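PDB 5HXD: murein peptide amidase A from Escherichia coli O157:H7, which probably uses a zinc ion to hydrolyse the gamma-D-glutamyl-diaminopimelic acid amide bond of murein tripeptide during peptidoglycan degradation. Local coordinates for residues A[35-38]-A[39-43]; A[172-175]-A[176-180]; A[193-196]-A[197-201]. All blocks are in the same frame, centred on the assembly; numbering follows the deposited sequence.

Overall arrangement
All three contacts are local, each within one continuous run of chain. Contact 1 lies at the surface, in the loop between strands 28-31 and 43-45, and its chemistry is polar: a beta turn tied by backbone and serine. Contacts 2 and 3 are partly buried and helical, the first closing the end of helix 170-178, the second opening helix 195-201. Both turn aromatic rings into the protein, but contact 2 is held by CH-pi and other apolar packing, whereas contact 3 joins a serine cap to a sulfur-aromatic contact. They share no helix or strand: their centres stand 21 to 22 Å apart. Contact 3 lies nearest the zinc, with S194 about 10 Å from the ion by side chain.

Contact 1: A[35-38]-A[39-43]; sequences PAAS and RESGL
S41 reaches back across a tight turn to the backbone of A37 and S38. Taken outward from the main chain, its CB comes first, and it rests against the carbonyl of S38, 3.2 Å from S38 O. The next atom is the hydroxyl. With chi1 at -80°, OG stands opposite the carbonyl carbon and beside its own backbone N, a setting that brings it to the peptide joining A37 to S38. There it accepts a hydrogen bond from the amide of S38, with S38 N to S41 OG measuring 3.1 Å and the N-H pointing at the oxygen within 20° of straight. The same oxygen lies alongside the methyl of A37, 3.6 Å from A37 CB. Its tip has a second partner in the carbonyl R72 O, to which it is also hydrogen-bonded, so two bonds to main-chain groups fix the rotation of this buried hydroxyl.

The backbone makes the turn itself: S41 N donates to S38 O over 2.9 Å, closing a type I beta turn whose corner residues are R39 and E40. Main chain and side chain of S41 therefore grip the two ends of one residue, S38. E40 CG passes 4.1 Å from S38 CB, beside the turn, before the carboxylate goes on to a salt bridge between OE2 and the guanidinium of R72.

R72 thus meets the loop twice, with its carbonyl at S41 and its charge at E40. Beyond the turn the chain enters strand 43-45, which runs between 74-76 and 153-157 in the mixed sheet. S41, G42 and L43 form backbone hydrogen bonds with A151, H74 and W152 respectively, while the side chains of A37, S41 and L43 pack on H74 at the start of strand 74-76.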
loop_
_atom_site.group_PDB
_atom_site.type_symbol
_atom_site.label_atom_id
_atom_site.label_comp_id
_atom_site.label_asym_id
_atom_site.label_seq_id
_atom_site.Cartn_x
_atom_site.Cartn_y
_atom_site.Cartn_z
ATOM N N PRO A 35 8.048 -19.945 -12.846
ATOM C CA PRO A 35 7.918 -20.503 -14.197
ATOM C C PRO A 35 8.233 -22.006 -14.221
ATOM O O PRO A 35 7.310 -22.789 -14.483
ATOM C CB PRO A 35 8.939 -19.703 -15.012
ATOM C CG PRO A 35 9.137 -18.446 -14.253
ATOM C CD PRO A 35 8.973 -18.798 -12.811
ATOM N N ALA A 36 9.479 -22.399 -13.936
ATOM C CA ALA A 36 9.823 -23.821 -13.822
ATOM C C ALA A 36 10.229 -24.159 -12.393
ATOM O O ALA A 36 11.415 -24.256 -12.078
ATOM C CB ALA A 36 10.934 -24.186 -14.778
ATOM N N ALA A 37 9.237 -24.320 -11.522
ATOM C CA ALA A 37 9.511 -24.624 -10.126
ATOM C C ALA A 37 10.203 -25.983 -10.000
ATOM O O ALA A 37 9.838 -26.973 -10.652
ATOM C CB ALA A 37 8.235 -24.591 -9.306
ATOM N N SER A 38 11.207 -26.000 -9.136
ATOM C CA SER A 38 12.030 -27.165 -8.873
ATOM C C SER A 38 12.136 -27.305 -7.351
ATOM O O SER A 38 11.536 -26.518 -6.629
ATOM C CB SER A 38 13.399 -26.989 -9.549
ATOM O OG SER A 38 14.364 -27.901 -9.058
ATOM N N ARG A 39 12.894 -28.286 -6.857
ATOM C CA ARG A 39 13.041 -28.502 -5.410
ATOM C C ARG A 39 13.694 -27.298 -4.721
ATOM O O ARG A 39 13.577 -27.101 -3.510
ATOM C CB ARG A 39 13.859 -29.772 -5.144
ATOM C CG ARG A 39 13.890 -30.214 -3.685
ATOM C CD ARG A 39 14.797 -31.421 -3.466
ATOM N NE ARG A 39 14.236 -32.660 -4.005
ATOM C CZ ARG A 39 13.323 -33.398 -3.377
ATOM N NH1 ARG A 39 12.856 -33.019 -2.186
ATOM N NH2 ARG A 39 12.869 -34.511 -3.940
ATOM N N GLU A 40 14.381 -26.494 -5.515
ATOM C CA GLU A 40 15.092 -25.336 -5.017
ATOM C C GLU A 40 14.138 -24.160 -4.817
ATOM O O GLU A 40 14.447 -23.208 -4.089
ATOM C CB GLU A 40 16.204 -24.946 -5.995
ATOM C CG GLU A 40 15.659 -24.419 -7.324
ATOM C CD GLU A 40 16.715 -24.278 -8.403
ATOM O OE1 GLU A 40 17.383 -25.295 -8.724
ATOM O OE2 GLU A 40 16.864 -23.156 -8.941
ATOM N N SER A 41 12.992 -24.221 -5.489
ATOM C CA SER A 41 12.044 -23.114 -5.498
ATOM C C SER A 41 11.601 -22.781 -4.099
ATOM O O SER A 41 11.172 -23.667 -3.351
ATOM C CB SER A 41 10.834 -23.433 -6.353
ATOM O OG SER A 41 11.145 -23.245 -7.713
ATOM N N GLY A 42 11.748 -21.503 -3.758
ATOM C CA GLY A 42 11.350 -20.968 -2.476
ATOM C C GLY A 42 10.204 -19.991 -2.639
ATOM O O GLY A 42 9.630 -19.877 -3.723
ATOM N N LEU A 43 9.872 -19.279 -1.571
ATOM C CA LEU A 43 8.713 -18.386 -1.602
ATOM C C LEU A 43 9.106 -16.984 -1.163
ATOM O O LEU A 43 9.780 -16.815 -0.132
ATOM C CB LEU A 43 7.595 -18.942 -0.709
ATOM C CG LEU A 43 6.257 -18.207 -0.585
ATOM C CD1 LEU A 43 5.701 -17.811 -1.944
ATOM C CD2 LEU A 43 5.282 -19.100 0.161
#

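Contact 2: A[172-175]-A[176-180]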
loop_
_atom_site.group_PDB
_atom_site.type_symbol
_atom_site.label_atom_id
_atom_site.label_comp_id
_atom_site.label_asym_id
_atom_site.label_seq_id
_atom_site.Cartn_x
_atom_site.Cartn_y
_atom_site.Cartn_z
ATOM N N GLY A 172 20.513 -16.129 4.265
ATOM C CA GLY A 172 20.476 -15.111 5.295
ATOM C C GLY A 172 21.650 -14.155 5.217
ATOM O O GLY A 172 21.492 -12.946 5.437
ATOM N N GLU A 173 22.829 -14.693 4.908
ATOM C CA GLU A 173 24.030 -13.872 4.770
ATOM C C GLU A 173 24.089 -13.233 3.383
ATOM O O GLU A 173 24.636 -12.144 3.223
ATOM C CB GLU A 173 25.289 -14.704 5.060
ATOM C CG GLU A 173 25.320 -15.182 6.510
ATOM C CD GLU A 173 26.567 -15.942 6.903
ATOM O OE1 GLU A 173 26.753 -17.100 6.447
ATOM O OE2 GLU A 173 27.346 -15.378 7.702
ATOM N N TRP A 174 23.512 -13.896 2.387
ATOM C CA TRP A 174 23.337 -13.265 1.094
ATOM C C TRP A 174 22.450 -12.041 1.237
ATOM O O TRP A 174 22.789 -10.957 0.757
ATOM C CB TRP A 174 22.724 -14.221 0.075
ATOM C CG TRP A 174 22.618 -13.568 -1.262
ATOM C CD1 TRP A 174 23.573 -13.537 -2.229
ATOM C CD2 TRP A 174 21.506 -12.816 -1.772
ATOM N NE1 TRP A 174 23.129 -12.821 -3.314
ATOM C CE2 TRP A 174 21.862 -12.366 -3.059
ATOM C CE3 TRP A 174 20.246 -12.478 -1.268
ATOM C CZ2 TRP A 174 21.003 -11.597 -3.851
ATOM C CZ3 TRP A 174 19.390 -11.708 -2.058
ATOM C CH2 TRP A 174 19.773 -11.281 -3.334
ATOM N N LEU A 175 21.305 -12.224 1.891
ATOM C CA LEU A 175 20.322 -11.154 2.049
ATOM C C LEU A 175 20.940 -9.979 2.779
ATOM O O LEU A 175 20.728 -8.822 2.407
ATOM C CB LEU A 175 19.081 -11.658 2.806
ATOM C CG LEU A 175 18.114 -12.575 2.044
ATOM C CD1 LEU A 175 17.159 -13.286 2.985
ATOM C CD2 LEU A 175 17.348 -11.800 0.982
ATOM N N ALA A 176 21.718 -10.282 3.817
ATOM C CA ALA A 176 22.318 -9.240 4.641
ATOM C C ALA A 176 23.244 -8.387 3.803
ATOM O O ALA A 176 23.228 -7.155 3.888
ATOM C CB ALA A 176 23.062 -9.837 5.814
ATOM N N GLN A 177 24.026 -9.054 2.963
ATOM C CA GLN A 177 25.006 -8.376 2.135
ATOM C C GLN A 177 24.334 -7.650 0.971
ATOM O O GLN A 177 24.582 -6.464 0.755
ATOM C CB GLN A 177 26.051 -9.379 1.630
ATOM C CG GLN A 177 27.478 -9.058 2.084
ATOM C CD GLN A 177 28.393 -10.283 2.126
ATOM O OE1 GLN A 177 27.969 -11.407 1.848
ATOM N NE2 GLN A 177 29.661 -10.063 2.480
ATOM N N ALA A 178 23.471 -8.359 0.247
ATOM C CA ALA A 178 22.758 -7.799 -0.910
ATOM C C ALA A 178 21.882 -6.592 -0.591
ATOM O O ALA A 178 21.720 -5.715 -1.440
ATOM C CB ALA A 178 21.907 -8.874 -1.571
ATOM N N PHE A 179 21.300 -6.529 0.606
ATOM C CA PHE A 179 20.400 -5.403 0.929
ATOM C C PHE A 179 21.045 -4.388 1.883
ATOM O O PHE A 179 20.409 -3.411 2.288
ATOM C CB PHE A 179 19.082 -5.907 1.552
ATOM C CG PHE A 179 18.091 -6.468 0.557
ATOM C CD1 PHE A 179 17.188 -5.641 -0.086
ATOM C CD2 PHE A 179 18.040 -7.829 0.294
ATOM C CE1 PHE A 179 16.265 -6.158 -0.989
ATOM C CE2 PHE A 179 17.123 -8.349 -0.603
ATOM C CZ PHE A 179 16.236 -7.511 -1.246
ATOM N N GLU A 180 22.303 -4.647 2.237
ATOM C CA GLU A 180 23.072 -3.875 3.224
ATOM C C GLU A 180 22.353 -3.685 4.556
ATOM O O GLU A 180 22.330 -2.597 5.139
ATOM C CB GLU A 180 23.493 -2.530 2.641
ATOM C CG GLU A 180 24.884 -2.631 2.069
ATOM C CD GLU A 180 25.403 -1.335 1.555
ATOM O OE1 GLU A 180 25.520 -0.374 2.352
ATOM O OE2 GLU A 180 25.703 -1.295 0.345
#
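The methyl of A178 sits squarely over one face of the W174 indole. This CH-pi contact puts A178 CB 3.5 Å from the centroid of the six-membered ring of W174, only 8° off the ring normal. CG anti to the backbone N (chi1 -177°) lays the indole forward along the helix, alongside A178 of the next turn. W233 also meets the indole edge-to-face, and N229 and L230 of helix 224-230 pack on it.

Apolar packing keeps the same spacing of four. L175 and F179 run side by side in the same direction, with L175 CD2 3.8 Å from F179 CE2, and both go on to helix 224-230, at L230 and A226. Helix 170-178, which carries L175, is the alpha element of a beta-alpha-beta unit, strand 162-164, helix 170-178, strand 183-184, and A176 rests on L183 of the second strand. The ring of F179, which also packs on F211, is about 10 Å from the side chain of E210, the predicted proton donor/acceptor.

Hydrogen bonding is that of the closing helical turns. A178 N donates to W174 O at 2.7 Å, and F179 N to L175 O at 3.0 Å; L175 O lies also at the edge of the F179 ring. At E180 phi turns positive, 51°, and the chain leaves the helix in a Schellman motif.

Contact 3: A[193-196]-A[197-201]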
loop_
_atom_site.group_PDB
_atom_site.type_symbol
_atom_site.label_atom_id
_atom_site.label_comp_id
_atom_site.label_asym_id
_atom_site.label_seq_id
_atom_site.Cartn_x
_atom_site.Cartn_y
_atom_site.Cartn_z
ATOM N N GLY A 193 1.928 -16.844 17.450
ATOM C CA GLY A 193 1.085 -16.985 16.275
ATOM C C GLY A 193 1.660 -16.348 15.019
ATOM O O GLY A 193 0.961 -16.237 14.016
ATOM N N SER A 194 2.927 -15.936 15.063
ATOM C CA SER A 194 3.591 -15.327 13.899
ATOM C C SER A 194 3.808 -16.326 12.749
ATOM O O SER A 194 3.772 -17.545 12.949
ATOM C CB SER A 194 4.936 -14.718 14.305
ATOM O OG SER A 194 5.949 -15.706 14.372
ATOM N N PHE A 195 4.016 -15.797 11.544
ATOM C CA PHE A 195 4.166 -16.630 10.365
ATOM C C PHE A 195 5.422 -17.497 10.523
ATOM O O PHE A 195 5.409 -18.697 10.238
ATOM C CB PHE A 195 4.231 -15.767 9.103
ATOM C CG PHE A 195 4.645 -16.515 7.870
ATOM C CD1 PHE A 195 3.797 -17.442 7.285
ATOM C CD2 PHE A 195 5.889 -16.303 7.302
ATOM C CE1 PHE A 195 4.180 -18.142 6.153
ATOM C CE2 PHE A 195 6.277 -16.990 6.178
ATOM C CZ PHE A 195 5.416 -17.911 5.596
ATOM N N GLY A 196 6.492 -16.888 11.019
ATOM C CA GLY A 196 7.713 -17.607 11.303
ATOM C C GLY A 196 7.539 -18.666 12.367
ATOM O O GLY A 196 8.181 -19.709 12.312
ATOM N N SER A 197 6.679 -18.404 13.343
ATOM C CA SER A 197 6.396 -19.387 14.380
ATOM C C SER A 197 5.700 -20.609 13.787
ATOM O O SER A 197 5.916 -21.747 14.224
ATOM C CB SER A 197 5.530 -18.782 15.483
ATOM O OG SER A 197 6.298 -18.068 16.429
ATOM N N TRP A 198 4.845 -20.361 12.802
ATOM C CA TRP A 198 4.138 -21.429 12.126
ATOM C C TRP A 198 5.107 -22.216 11.246
ATOM O O TRP A 198 5.028 -23.432 11.116
ATOM C CB TRP A 198 3.012 -20.854 11.286
ATOM C CG TRP A 198 2.152 -21.878 10.621
ATOM C CD1 TRP A 198 1.233 -22.691 11.214
ATOM C CD2 TRP A 198 2.105 -22.173 9.223
ATOM N NE1 TRP A 198 0.617 -23.479 10.273
ATOM C CE2 TRP A 198 1.132 -23.177 9.043
ATOM C CE3 TRP A 198 2.789 -21.681 8.106
ATOM C CZ2 TRP A 198 0.828 -23.694 7.799
ATOM C CZ3 TRP A 198 2.495 -22.200 6.885
ATOM C CH2 TRP A 198 1.514 -23.192 6.733
ATOM N N CYS A 199 6.021 -21.487 10.631
ATOM C CA CYS A 199 7.002 -22.081 9.766
ATOM C C CYS A 199 7.952 -23.014 10.544
ATOM O O CYS A 199 8.252 -24.130 10.090
ATOM C CB CYS A 199 7.771 -20.971 9.046
ATOM S SG CYS A 199 6.939 -20.349 7.565
ATOM N N ALA A 200 8.403 -22.557 11.713
ATOM C CA ALA A 200 9.290 -23.359 12.547
ATOM C C ALA A 200 8.640 -24.677 12.933
ATOM O O ALA A 200 9.315 -25.711 12.971
ATOM C CB ALA A 200 9.696 -22.610 13.786
ATOM N N ASP A 201 7.338 -24.662 13.207
ATOM C CA ASP A 201 6.679 -25.909 13.603
ATOM C C ASP A 201 6.514 -26.922 12.436
ATOM O O ASP A 201 6.369 -28.126 12.665
ATOM C CB ASP A 201 5.333 -25.601 14.264
ATOM C CG ASP A 201 5.497 -24.973 15.647
ATOM O OD1 ASP A 201 6.649 -24.888 16.147
ATOM O OD2 ASP A 201 4.474 -24.593 16.251
#
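S197 closes on S194, the N-cap of helix 195-201, through backbone and side chain together. Its amide makes the capping bond, with S197 N 3.0 Å from S194 OG, and its hydroxyl donates to the same oxygen, OG to OG 3.2 Å. In S194 the hydroxyl is tucked between the backbone N and the carbonyl carbon (chi1 81°), which turns it toward the amide of S197. N105 ND2 binds S197 OG from outside.

W198 sends its amide to S194 O, and its indole leads off to C142 and I145 of helix 136-148, with CE3 4.3 Å from F195 CE1.

C199 faces back toward the first turn. Its sulfur lies over one face of the F195 phenyl, 3.8 Å from the ring centroid to SG and 22° off the normal, while its amide bonds to F195 O. F101 meets that ring edge-to-face, and strand 206-210 touches both residues through C206.

A200 N completes the turn on G196 O. S194 OG accepts both donors of S197, while N98 OD1 takes the amide of F195; sulfur and ring make an apolar flank, and the F195 side chain is about 6 Å from that of H157, a predicted zinc ligand.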